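Local coordinates for plasmodesmata-located protein 5 (Arabidopsis thaliana, PDB 6GRE) that regulates cell-to-cell traffic in plants, restricting plasmodesmal permeability through callose deposition in response to salicylic acid during immune responses, and is represented here by its tandem DUF26 ectodomain, at residues Ser76-Ser81 with Leu98-Cys103; Ser33-Ser38 with Gly62-Arg67; Ala140-Gly145 with Gly157-Val162; Gln116-Ile121 with Cys177-Ser182. All coordinates share one frame; numbering follows the deposited sequence. Where two conformers were deposited one is given.

Contact 1: Ser76-Ser81 with Leu98-Cys103; sequences STCVSS and LQMENC
C78, on helix 72-90, and C103, at the first position of strand 103-108, are joined covalently, with C78 SG 2.1 Å from C103 SG. SG of C78 stands anti to its own backbone N (chi1 -170°), which carries the sulfur off the helix flank to the strand connection, while C103 folds its sulfur back between its own N and carbonyl carbon. About the S-S bond the two arms are turned nearly perpendicular (chi3 -88°), the relaxed left-handed geometry. M100 runs alongside the bridge and bends at its last torsion, so that its methyl CE lies 3.8 Å from C78 SG and also meets S81, with CE 3.6 Å from OG. A flexible, polarisable thioether suits a place between a disulfide sulfur and the helix. V79, one residue along the helix, rests CG2 4.2 Å from C103 CB and continues onto Y64 and C66. C78 SG also lies against N102, 3.6 Å from its backbone C and 3.9 Å from CB; the amide is engaged elsewhere, OD1 accepting from R67 NH1. The connection between strands is braced: Q99 NE2 donates almost straight to M100 O, at 2.9 Å and 176°, within both the amide and the carbonyl plane. No hydrogen bond crosses between helix and connection, so the link rests on the disulfide and the sulfur, methyl and methylene packing around it, consistent with the probable extracellular, oxidising setting.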
loop_
_atom_site.group_PDB
_atom_site.type_symbol
_atom_site.label_atom_id
_atom_site.label_comp_id
_atom_site.label_asym_id
_atom_site.label_seq_id
_atom_site.Cartn_x
_atom_site.Cartn_y
_atom_site.Cartn_z
ATOM N N SER A 76 -4.435 7.261 -12.159
ATOM C CA SER A 76 -4.919 8.620 -11.866
ATOM C C SER A 76 -6.233 8.580 -11.086
ATOM O O SER A 76 -6.369 9.281 -10.091
ATOM C CB SER A 76 -5.087 9.424 -13.131
ATOM O OG SER A 76 -3.925 9.310 -13.925
ATOM N N THR A 77 -7.194 7.757 -11.538
ATOM C CA THR A 77 -8.498 7.684 -10.903
ATOM C C THR A 77 -8.363 7.275 -9.432
ATOM O O THR A 77 -9.002 7.842 -8.537
ATOM C CB THR A 77 -9.425 6.722 -11.650
ATOM O OG1 THR A 77 -9.560 7.245 -12.979
ATOM C CG2 THR A 77 -10.771 6.575 -10.976
ATOM N N CYS A 78 -7.536 6.256 -9.191
ATOM C CA CYS A 78 -7.345 5.743 -7.842
ATOM C C CYS A 78 -6.698 6.809 -6.950
ATOM O O CYS A 78 -7.165 7.064 -5.855
ATOM C CB CYS A 78 -6.501 4.475 -7.862
ATOM S SG CYS A 78 -6.474 3.625 -6.263
ATOM N N VAL A 79 -5.602 7.380 -7.420
ATOM C CA VAL A 79 -4.833 8.309 -6.608
ATOM C C VAL A 79 -5.663 9.571 -6.343
ATOM O O VAL A 79 -5.652 10.093 -5.235
ATOM C CB VAL A 79 -3.473 8.613 -7.253
ATOM C CG1 VAL A 79 -2.760 9.770 -6.573
ATOM C CG2 VAL A 79 -2.603 7.371 -7.240
ATOM N N SER A 80 -6.406 10.029 -7.355
ATOM C CA SER A 80 -7.300 11.170 -7.175
ATOM C C SER A 80 -8.304 10.896 -6.055
ATOM O O SER A 80 -8.541 11.767 -5.216
ATOM C CB SER A 80 -8.014 11.499 -8.449
ATOM O OG SER A 80 -7.103 12.003 -9.405
ATOM N N SER A 81 -8.891 9.691 -6.065
ATOM C CA SER A 81 -9.859 9.281 -5.083
ATOM C C SER A 81 -9.206 9.201 -3.699
ATOM O O SER A 81 -9.800 9.592 -2.684
ATOM C CB SER A 81 -10.517 7.971 -5.461
ATOM O OG SER A 81 -11.349 7.532 -4.403
ATOM N N LEU A 98 -3.262 6.195 3.328
ATOM C CA LEU A 98 -4.522 5.679 2.854
ATOM C C LEU A 98 -4.249 4.580 1.831
ATOM O O LEU A 98 -3.564 4.808 0.842
ATOM C CB LEU A 98 -5.343 6.818 2.251
ATOM C CG LEU A 98 -6.783 6.487 1.904
ATOM C CD1 LEU A 98 -7.608 6.270 3.153
ATOM C CD2 LEU A 98 -7.388 7.604 1.086
ATOM N N GLN A 99 -4.769 3.378 2.125
ATOM C CA GLN A 99 -4.642 2.235 1.271
ATOM C C GLN A 99 -6.005 1.943 0.664
ATOM O O GLN A 99 -6.973 1.788 1.389
ATOM C CB GLN A 99 -4.195 1.003 2.050
ATOM C CG GLN A 99 -4.029 -0.237 1.188
ATOM C CD GLN A 99 -2.781 -0.204 0.347
ATOM O OE1 GLN A 99 -1.689 -0.133 0.885
ATOM N NE2 GLN A 99 -2.943 -0.253 -0.965
ATOM N N MET A 100 -6.034 1.900 -0.656
ATOM C CA MET A 100 -7.164 1.438 -1.461
ATOM C C MET A 100 -6.774 0.120 -2.129
ATOM O O MET A 100 -5.628 -0.296 -2.081
ATOM C CB MET A 100 -7.500 2.478 -2.528
ATOM C CG MET A 100 -8.110 3.692 -1.889
ATOM S SD MET A 100 -8.320 5.091 -2.994
ATOM C CE MET A 100 -9.556 4.459 -4.123
ATOM N N GLU A 101 -7.740 -0.534 -2.759
ATOM C CA GLU A 101 -7.470 -1.772 -3.430
ATOM C C GLU A 101 -6.343 -1.588 -4.461
ATOM O O GLU A 101 -5.424 -2.407 -4.515
ATOM C CB GLU A 101 -8.751 -2.272 -4.091
ATOM C CG GLU A 101 -8.630 -3.657 -4.685
ATOM C CD GLU A 101 -8.584 -4.839 -3.727
ATOM O OE1 GLU A 101 -8.662 -4.642 -2.484
ATOM O OE2 GLU A 101 -8.501 -5.973 -4.236
ATOM N N ASN A 102 -6.395 -0.507 -5.242
ATOM C CA ASN A 102 -5.527 -0.384 -6.407
ATOM C C ASN A 102 -4.416 0.665 -6.227
ATOM O O ASN A 102 -3.605 0.835 -7.119
ATOM C CB ASN A 102 -6.346 -0.038 -7.640
ATOM C CG ASN A 102 -7.157 -1.227 -8.111
ATOM O OD1 ASN A 102 -6.900 -2.351 -7.693
ATOM N ND2 ASN A 102 -8.122 -0.967 -8.973
ATOM N N CYS A 103 -4.339 1.317 -5.077
ATOM C CA CYS A 103 -3.283 2.329 -4.870
ATOM C C CYS A 103 -3.188 2.685 -3.393
ATOM O O CYS A 103 -4.081 2.388 -2.609
ATOM C CB CYS A 103 -3.492 3.608 -5.684
ATOM S SG CYS A 103 -4.954 4.558 -5.214
#

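Contact 2: Ser33-Ser38 with Gly62-Arg67; sequences SSFVTS and GIYQCR
The F35 ring lies against the backbone of strand 60-66: one face carries the peptide between I63 and Y64, with Y64 N 4.0 Å above the ring plane and offset toward its rim, while G62 CA sits at the edge, in plane. G62 has no side chain to hold that edge away, and the ring tip comes down onto the strand, F35 CZ reaching within 3.2 Å of I63 O. The Y64 ring has F35 O over one face and S38 OG at its edge, in plane. The two rings meet obliquely, planes 57° apart, with their CD1 atoms 3.8 Å from each other and the two side chains passing alongside, pointed in opposite senses. This is helix-on-sheet packing in the first Gnk2-homologous (DUF26) unit. Helix 23-38 runs roughly along strand 60-66, the local axes 8.9 Å apart and inclined by 35°, and V79 of helix 72-90 also touches F35. Tyrosine suits its place because it spans the gap to the helix end and still finishes in a polar group. With CG tucked between its backbone N and carbonyl carbon (chi1 71°), Y64 rises off the strand to present its OH to S38. S38 OG donates to Y64 OH at 2.9 Å, and that hydroxyl is also hydrogen-bonded to T42 O.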
loop_
_atom_site.group_PDB
_atom_site.type_symbol
_atom_site.label_atom_id
_atom_site.label_comp_id
_atom_site.label_asym_id
_atom_site.label_seq_id
_atom_site.Cartn_x
_atom_site.Cartn_y
_atom_site.Cartn_z
ATOM N N SER A 33 -1.505 17.145 -4.705
ATOM C CA SER A 33 -1.819 17.511 -6.086
ATOM C C SER A 33 -0.735 16.978 -7.028
ATOM O O SER A 33 -1.015 16.550 -8.165
ATOM C CB SER A 33 -1.972 19.007 -6.217
ATOM O OG SER A 33 -3.134 19.449 -5.529
ATOM N N SER A 34 0.509 17.004 -6.558
ATOM C CA SER A 34 1.649 16.501 -7.321
ATOM C C SER A 34 1.532 14.990 -7.569
ATOM O O SER A 34 1.968 14.521 -8.623
ATOM C CB SER A 34 2.929 16.811 -6.641
ATOM O OG SER A 34 3.122 18.215 -6.659
ATOM N N PHE A 35 1.048 14.251 -6.565
ATOM C CA PHE A 35 0.831 12.803 -6.710
ATOM C C PHE A 35 -0.070 12.558 -7.918
ATOM O O PHE A 35 0.223 11.719 -8.791
ATOM C CB PHE A 35 0.130 12.181 -5.497
ATOM C CG PHE A 35 0.900 12.044 -4.208
ATOM C CD1 PHE A 35 2.273 12.181 -4.139
ATOM C CD2 PHE A 35 0.207 11.751 -3.045
ATOM C CE1 PHE A 35 2.944 11.992 -2.941
ATOM C CE2 PHE A 35 0.874 11.599 -1.842
ATOM C CZ PHE A 35 2.237 11.722 -1.794
ATOM N N VAL A 36 -1.192 13.271 -7.961
ATOM C CA VAL A 36 -2.171 13.098 -9.023
ATOM C C VAL A 36 -1.510 13.350 -10.389
ATOM O O VAL A 36 -1.623 12.553 -11.284
ATOM C CB VAL A 36 -3.395 14.011 -8.825
ATOM C CG1 VAL A 36 -4.255 14.045 -10.079
ATOM C CG2 VAL A 36 -4.223 13.621 -7.618
ATOM N N THR A 37 -0.796 14.471 -10.522
ATOM C CA THR A 37 -0.085 14.832 -11.738
ATOM C C THR A 37 0.865 13.725 -12.205
ATOM O O THR A 37 0.943 13.423 -13.393
ATOM C CB THR A 37 0.731 16.106 -11.503
ATOM O OG1 THR A 37 -0.237 17.084 -11.136
ATOM C CG2 THR A 37 1.524 16.550 -12.711
ATOM N N SER A 38 1.625 13.170 -11.257
ATOM C CA SER A 38 2.695 12.221 -11.516
ATOM C C SER A 38 2.170 10.891 -12.092
ATOM O O SER A 38 2.906 10.194 -12.783
ATOM C CB SER A 38 3.485 12.003 -10.244
ATOM O OG SER A 38 4.601 11.154 -10.458
ATOM N N GLY A 62 6.368 12.358 0.877
ATOM C CA GLY A 62 5.297 11.441 0.538
ATOM C C GLY A 62 5.615 10.564 -0.641
ATOM O O GLY A 62 6.546 10.800 -1.427
ATOM N N ILE A 63 4.771 9.532 -0.767
ATOM C CA ILE A 63 4.755 8.685 -1.940
ATOM C C ILE A 63 3.310 8.421 -2.356
ATOM O O ILE A 63 2.382 8.507 -1.533
ATOM C CB ILE A 63 5.472 7.338 -1.685
ATOM C CG1 ILE A 63 4.702 6.468 -0.682
ATOM C CG2 ILE A 63 6.912 7.546 -1.256
ATOM C CD1 ILE A 63 5.164 5.025 -0.600
ATOM N N TYR A 64 3.145 8.030 -3.616
ATOM C CA TYR A 64 1.986 7.217 -3.975
ATOM C C TYR A 64 2.480 5.968 -4.689
ATOM O O TYR A 64 3.595 5.917 -5.204
ATOM C CB TYR A 64 1.016 7.948 -4.896
ATOM C CG TYR A 64 1.559 8.139 -6.282
ATOM C CD1 TYR A 64 2.364 9.233 -6.569
ATOM C CD2 TYR A 64 1.291 7.245 -7.308
ATOM C CE1 TYR A 64 2.904 9.419 -7.828
ATOM C CE2 TYR A 64 1.822 7.422 -8.574
ATOM C CZ TYR A 64 2.640 8.512 -8.838
ATOM O OH TYR A 64 3.164 8.718 -10.084
ATOM N N GLN A 65 1.638 4.937 -4.699
ATOM C CA GLN A 65 1.949 3.747 -5.431
ATOM C C GLN A 65 0.671 3.065 -5.891
ATOM O O GLN A 65 -0.209 2.780 -5.103
ATOM C CB GLN A 65 2.706 2.749 -4.577
ATOM C CG GLN A 65 3.154 1.537 -5.382
ATOM C CD GLN A 65 4.150 0.736 -4.591
ATOM O OE1 GLN A 65 4.536 -0.375 -4.969
ATOM N NE2 GLN A 65 4.604 1.318 -3.497
ATOM N N CYS A 66 0.614 2.844 -7.202
ATOM C CA CYS A 66 -0.475 2.095 -7.827
ATOM C C CYS A 66 -0.053 0.635 -7.989
ATOM O O CYS A 66 1.126 0.339 -8.129
ATOM C CB CYS A 66 -0.811 2.689 -9.189
ATOM S SG CYS A 66 -1.590 4.319 -9.020
ATOM N N ARG A 67 -1.059 -0.240 -8.039
ATOM C CA ARG A 67 -0.864 -1.632 -8.411
ATOM C C ARG A 67 -0.004 -1.666 -9.684
ATOM O O ARG A 67 -0.192 -0.845 -10.598
ATOM C CB ARG A 67 -2.245 -2.270 -8.592
ATOM C CG ARG A 67 -2.481 -3.588 -7.876
ATOM C CD ARG A 67 -3.855 -4.116 -8.250
ATOM N NE ARG A 67 -3.930 -4.357 -9.687
ATOM C CZ ARG A 67 -5.046 -4.428 -10.402
ATOM N NH1 ARG A 67 -6.221 -4.183 -9.848
ATOM N NH2 ARG A 67 -4.966 -4.734 -11.687
#

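Contact 3: Ala140-Gly145 with Gly157-Val162; sequences ASDVIG and GGNGNV
V143 fills the tight part of this contact, its two methyl branches dividing the work. CG1, anti to the backbone N (chi1 167°), reaches strand 154-159 at G157, 3.6 Å from G157 O. CG2 presses farther along the same strand, 3.7 Å from N159 N, and V162 closes the same patch, its CG1 3.8 Å from V143 CG2. Two beta-branched side chains of compact shape mesh well here, and V162 CG1 also lies over the helix backbone, 4.0 Å from A140 CA. Alanine's short side chain suits the other side of the helix, where its methyl, directed away from the hairpin, touches F209 of strand 205-211. Helix 134-149 thus packs on the five-stranded antiparallel sheet of the second Gnk2-homologous (DUF26) unit. It runs almost antiparallel to strand 154-159, an outermost strand of that sheet, at 165°, the local axes 7.5 Å apart. The strand joins strand 162-168 through a type II' beta turn from N159 to V162. V162 N donates to N159 O, and N159 N to V162 O, both at 2.9 Å, and G160 takes the positive-phi corner (phi 62°), a conformation that comes easily to a residue without CB. Toward solvent the contact thins out. D142 CB lies beside the N159 side chain at the exposed margin. That side chain runs alongside V143 in the opposite sense, its CB and CG against V143 CG2, and also touches K139, while G160 and N161 stand in the exposed turn beyond it.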
loop_
_atom_site.group_PDB
_atom_site.type_symbol
_atom_site.label_atom_id
_atom_site.label_comp_id
_atom_site.label_asym_id
_atom_site.label_seq_id
_atom_site.Cartn_x
_atom_site.Cartn_y
_atom_site.Cartn_z
ATOM N N ALA A 140 -4.919 -22.780 -3.459
ATOM C CA ALA A 140 -4.704 -21.642 -2.595
ATOM C C ALA A 140 -3.283 -21.674 -2.031
ATOM O O ALA A 140 -2.588 -20.691 -2.088
ATOM C CB ALA A 140 -5.750 -21.600 -1.513
ATOM N N SER A 141 -2.851 -22.844 -1.538
ATOM C CA SER A 141 -1.505 -22.994 -0.993
ATOM C C SER A 141 -0.432 -22.642 -2.037
ATOM O O SER A 141 0.550 -21.904 -1.769
ATOM C CB SER A 141 -1.323 -24.409 -0.451
ATOM O OG SER A 141 0.002 -24.584 -0.004
ATOM N N ASP A 142 -0.621 -23.142 -3.246
ATOM C CA ASP A 142 0.335 -22.959 -4.303
ATOM C C ASP A 142 0.350 -21.493 -4.758
ATOM O O ASP A 142 1.401 -20.929 -4.973
ATOM C CB ASP A 142 0.056 -23.916 -5.456
ATOM C CG ASP A 142 0.457 -25.358 -5.203
ATOM O OD1 ASP A 142 0.955 -25.679 -4.085
ATOM O OD2 ASP A 142 0.170 -26.156 -6.087
ATOM N N VAL A 143 -0.830 -20.863 -4.878
ATOM C CA VAL A 143 -0.895 -19.487 -5.285
ATOM C C VAL A 143 -0.215 -18.605 -4.224
ATOM O O VAL A 143 0.589 -17.744 -4.555
ATOM C CB VAL A 143 -2.343 -19.050 -5.586
ATOM C CG1 VAL A 143 -2.463 -17.553 -5.699
ATOM C CG2 VAL A 143 -2.842 -19.746 -6.846
ATOM N N ILE A 144 -0.586 -18.802 -2.947
ATOM C CA ILE A 144 -0.070 -17.928 -1.897
ATOM C C ILE A 144 1.453 -18.072 -1.867
ATOM O O ILE A 144 2.178 -17.089 -1.840
ATOM C CB ILE A 144 -0.709 -18.265 -0.539
ATOM C CG1 ILE A 144 -2.191 -17.906 -0.548
ATOM C CG2 ILE A 144 0.060 -17.590 0.586
ATOM C CD1 ILE A 144 -2.979 -18.493 0.610
ATOM N N GLY A 145 1.918 -19.310 -1.951
ATOM C CA GLY A 145 3.363 -19.540 -1.884
ATOM C C GLY A 145 4.089 -18.967 -3.074
ATOM O O GLY A 145 5.229 -18.472 -2.978
ATOM N N GLY A 157 -0.122 -14.143 -8.949
ATOM C CA GLY A 157 -0.176 -15.532 -9.277
ATOM C C GLY A 157 -1.608 -15.993 -9.327
ATOM O O GLY A 157 -2.455 -15.464 -8.611
ATOM N N GLY A 158 -1.924 -16.972 -10.155
ATOM C CA GLY A 158 -3.275 -17.476 -10.197
ATOM C C GLY A 158 -3.308 -18.899 -10.707
ATOM O O GLY A 158 -2.450 -19.335 -11.481
ATOM N N ASN A 159 -4.297 -19.640 -10.221
ATOM C CA ASN A 159 -4.532 -21.047 -10.591
ATOM C C ASN A 159 -6.050 -21.187 -10.625
ATOM O O ASN A 159 -6.675 -20.965 -9.582
ATOM C CB ASN A 159 -4.023 -22.058 -9.549
ATOM C CG ASN A 159 -2.526 -22.327 -9.485
ATOM O OD1 ASN A 159 -1.729 -21.838 -10.297
ATOM N ND2 ASN A 159 -2.136 -23.164 -8.523
ATOM N N GLY A 160 -6.648 -21.540 -11.755
ATOM C CA GLY A 160 -8.090 -21.667 -11.746
ATOM C C GLY A 160 -8.751 -20.358 -11.419
ATOM O O GLY A 160 -8.452 -19.337 -12.004
ATOM N N ASN A 161 -9.626 -20.383 -10.403
ATOM C CA ASN A 161 -10.343 -19.230 -9.962
ATOM C C ASN A 161 -9.669 -18.590 -8.733
ATOM O O ASN A 161 -10.259 -17.738 -8.110
ATOM C CB ASN A 161 -11.792 -19.619 -9.633
ATOM C CG ASN A 161 -11.939 -20.557 -8.450
ATOM O OD1 ASN A 161 -10.978 -21.107 -7.910
ATOM N ND2 ASN A 161 -13.180 -20.779 -8.035
ATOM N N VAL A 162 -8.458 -19.036 -8.403
ATOM C CA VAL A 162 -7.736 -18.514 -7.244
ATOM C C VAL A 162 -6.734 -17.490 -7.748
ATOM O O VAL A 162 -5.943 -17.769 -8.677
ATOM C CB VAL A 162 -7.018 -19.614 -6.459
ATOM C CG1 VAL A 162 -6.273 -19.061 -5.246
ATOM C CG2 VAL A 162 -7.977 -20.714 -6.062
#

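Contact 4: Gln116-Ile121 with Cys177-Ser182; sequences QDKTLI and CQDCLS
Charge pairing joins K118 to D179 of helix 174-192. The lysine chain crosses the carboxylate at about a right angle and NZ straddles its two oxygens, 3.1 Å from D179 OD1 and 3.2 Å from OD2. Both hydrogen bonds are weak, and a long ion pair to D183 adds little. A water supplies a second polar link, accepting from Q116 NE2 at 3.0 Å and donating to D179 OD2 at 2.7 Å. The glutamine amide is fixed from both ends: NE2 also donates to Q176 O, while OE1 accepts from D117 N at 2.9 Å, on a lone pair. Packing centres on C180: K118 CD lies 3.9 Å from its CA, and the Q116 amide rests against its CB. Within 116-121, D117 forms an Asx turn. Its OD1 takes T119 N at 3.1 Å and T119 OG1 at 2.8 Å, both from one face of the carboxylate plane, and D117 also borders the bound 2-(2-ethoxyethoxy)ethanol. C177 and C180, disulfide-bonded to C168 and C205, belong to the C-X8-C-X2-C signature of the DUF26 fold; the contact sets the lead-in to strand 120-125 against the helix that carries both.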
loop_
_atom_site.group_PDB
_atom_site.type_symbol
_atom_site.label_atom_id
_atom_site.label_comp_id
_atom_site.label_asym_id
_atom_site.label_seq_id
_atom_site.Cartn_x
_atom_site.Cartn_y
_atom_site.Cartn_z
ATOM N N GLN A 116 12.441 0.071 6.574
ATOM C CA GLN A 116 11.673 -1.172 6.699
ATOM C C GLN A 116 10.612 -1.002 7.786
ATOM O O GLN A 116 10.851 -0.365 8.829
ATOM C CB GLN A 116 12.586 -2.353 7.050
ATOM C CG GLN A 116 11.896 -3.696 7.174
ATOM C CD GLN A 116 11.145 -4.104 5.929
ATOM O OE1 GLN A 116 10.035 -3.642 5.665
ATOM N NE2 GLN A 116 11.743 -5.012 5.184
ATOM N N ASP A 117 9.432 -1.611 7.578
ATOM C CA ASP A 117 8.433 -1.645 8.632
ATOM C C ASP A 117 7.465 -2.766 8.303
ATOM O O ASP A 117 6.688 -2.660 7.355
ATOM C CB ASP A 117 7.715 -0.309 8.748
ATOM C CG ASP A 117 6.816 -0.212 9.947
ATOM O OD1 ASP A 117 6.541 -1.251 10.577
ATOM O OD2 ASP A 117 6.392 0.926 10.218
ATOM N N LYS A 118 7.616 -3.850 9.052
ATOM C CA LYS A 118 6.872 -5.082 8.857
ATOM C C LYS A 118 5.699 -5.168 9.834
ATOM O O LYS A 118 5.098 -6.235 9.962
ATOM C CB LYS A 118 7.824 -6.274 9.001
ATOM C CG LYS A 118 8.910 -6.298 7.940
ATOM C CD LYS A 118 9.731 -7.546 7.938
ATOM C CE LYS A 118 10.543 -7.704 9.201
ATOM N NZ LYS A 118 11.228 -9.018 9.218
ATOM N N THR A 119 5.420 -4.092 10.569
ATOM C CA THR A 119 4.353 -4.141 11.577
ATOM C C THR A 119 3.002 -4.377 10.894
ATOM O O THR A 119 2.706 -3.835 9.824
ATOM C CB THR A 119 4.296 -2.896 12.467
ATOM O OG1 THR A 119 4.043 -1.733 11.714
ATOM C CG2 THR A 119 5.572 -2.675 13.241
ATOM N N LEU A 120 2.154 -5.157 11.579
ATOM C CA LEU A 120 0.831 -5.431 11.086
ATOM C C LEU A 120 -0.073 -4.208 11.193
ATOM O O LEU A 120 -0.104 -3.525 12.236
ATOM C CB LEU A 120 0.226 -6.572 11.894
ATOM C CG LEU A 120 -1.206 -6.892 11.479
ATOM C CD1 LEU A 120 -1.204 -7.598 10.130
ATOM C CD2 LEU A 120 -1.892 -7.738 12.529
ATOM N N ILE A 121 -0.796 -3.913 10.103
ATOM C CA ILE A 121 -1.892 -3.001 10.128
ATOM C C ILE A 121 -3.203 -3.781 10.174
ATOM O O ILE A 121 -3.985 -3.619 11.107
ATOM C CB ILE A 121 -1.841 -1.999 8.976
ATOM C CG1 ILE A 121 -0.551 -1.182 9.057
ATOM C CG2 ILE A 121 -3.092 -1.134 8.971
ATOM C CD1 ILE A 121 -0.327 -0.249 7.913
ATOM N N CYS A 177 12.036 -5.686 0.503
ATOM C CA CYS A 177 10.768 -6.125 -0.077
ATOM C C CYS A 177 10.541 -7.616 0.180
ATOM O O CYS A 177 9.482 -8.017 0.673
ATOM C CB CYS A 177 10.734 -5.823 -1.559
ATOM S SG CYS A 177 9.231 -6.436 -2.371
ATOM N N GLN A 178 11.545 -8.445 -0.139
ATOM C CA GLN A 178 11.393 -9.854 0.088
ATOM C C GLN A 178 11.170 -10.179 1.575
ATOM O O GLN A 178 10.408 -11.091 1.915
ATOM C CB GLN A 178 12.582 -10.632 -0.492
ATOM C CG GLN A 178 12.436 -12.117 -0.274
ATOM C CD GLN A 178 11.259 -12.720 -1.017
ATOM O OE1 GLN A 178 10.841 -12.183 -2.031
ATOM N NE2 GLN A 178 10.830 -13.901 -0.606
ATOM N N ASP A 179 11.860 -9.470 2.480
ATOM C CA ASP A 179 11.723 -9.679 3.897
ATOM C C ASP A 179 10.283 -9.340 4.322
ATOM O O ASP A 179 9.661 -10.118 5.050
ATOM C CB ASP A 179 12.750 -8.847 4.661
ATOM C CG ASP A 179 12.787 -9.104 6.152
ATOM O OD1 ASP A 179 12.414 -10.202 6.579
ATOM O OD2 ASP A 179 13.218 -8.183 6.880
ATOM N N CYS A 180 9.791 -8.175 3.877
ATOM C CA CYS A 180 8.430 -7.766 4.231
ATOM C C CYS A 180 7.428 -8.821 3.707
ATOM O O CYS A 180 6.539 -9.274 4.424
ATOM C CB CYS A 180 8.175 -6.371 3.697
ATOM S SG CYS A 180 6.676 -5.634 4.393
ATOM N N LEU A 181 7.553 -9.154 2.423
ATOM C CA LEU A 181 6.608 -10.112 1.806
ATOM C C LEU A 181 6.690 -11.504 2.414
ATOM O O LEU A 181 5.666 -12.177 2.550
ATOM C CB LEU A 181 6.817 -10.176 0.300
ATOM C CG LEU A 181 6.323 -8.956 -0.446
ATOM C CD1 LEU A 181 6.557 -9.108 -1.940
ATOM C CD2 LEU A 181 4.865 -8.673 -0.138
ATOM N N SER A 182 7.895 -11.948 2.795
ATOM C CA SER A 182 8.031 -13.243 3.453
ATOM C C SER A 182 7.131 -13.275 4.697
ATOM O O SER A 182 6.382 -14.231 4.917
ATOM C CB SER A 182 9.478 -13.565 3.787
ATOM O OG SER A 182 9.576 -14.842 4.401
HETATM O O HOH W 1 14.513 -6.017 5.910
#

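In the fold
Chain order begins with contact 2, whose ends close a loop from helix 23-38 through strand 44-49 to strand 60-66. Contact 1 follows in series, closing the run from helix 72-90 to the strand connection before 103-108. The two contacts touch, S80 resting against V36, and bring both helices onto the first five-stranded sheet. The chain then enters the second DUF26 unit, where contact 4 closes the long span from 116-121 to helix 174-192. Contact 3 is nested inside that span, joining helix 134-149 to the hairpin of strands 154-159 and 162-168. Contacts 3 and 4 do not touch, their centres about 21 Å apart, yet both reach the second sheet.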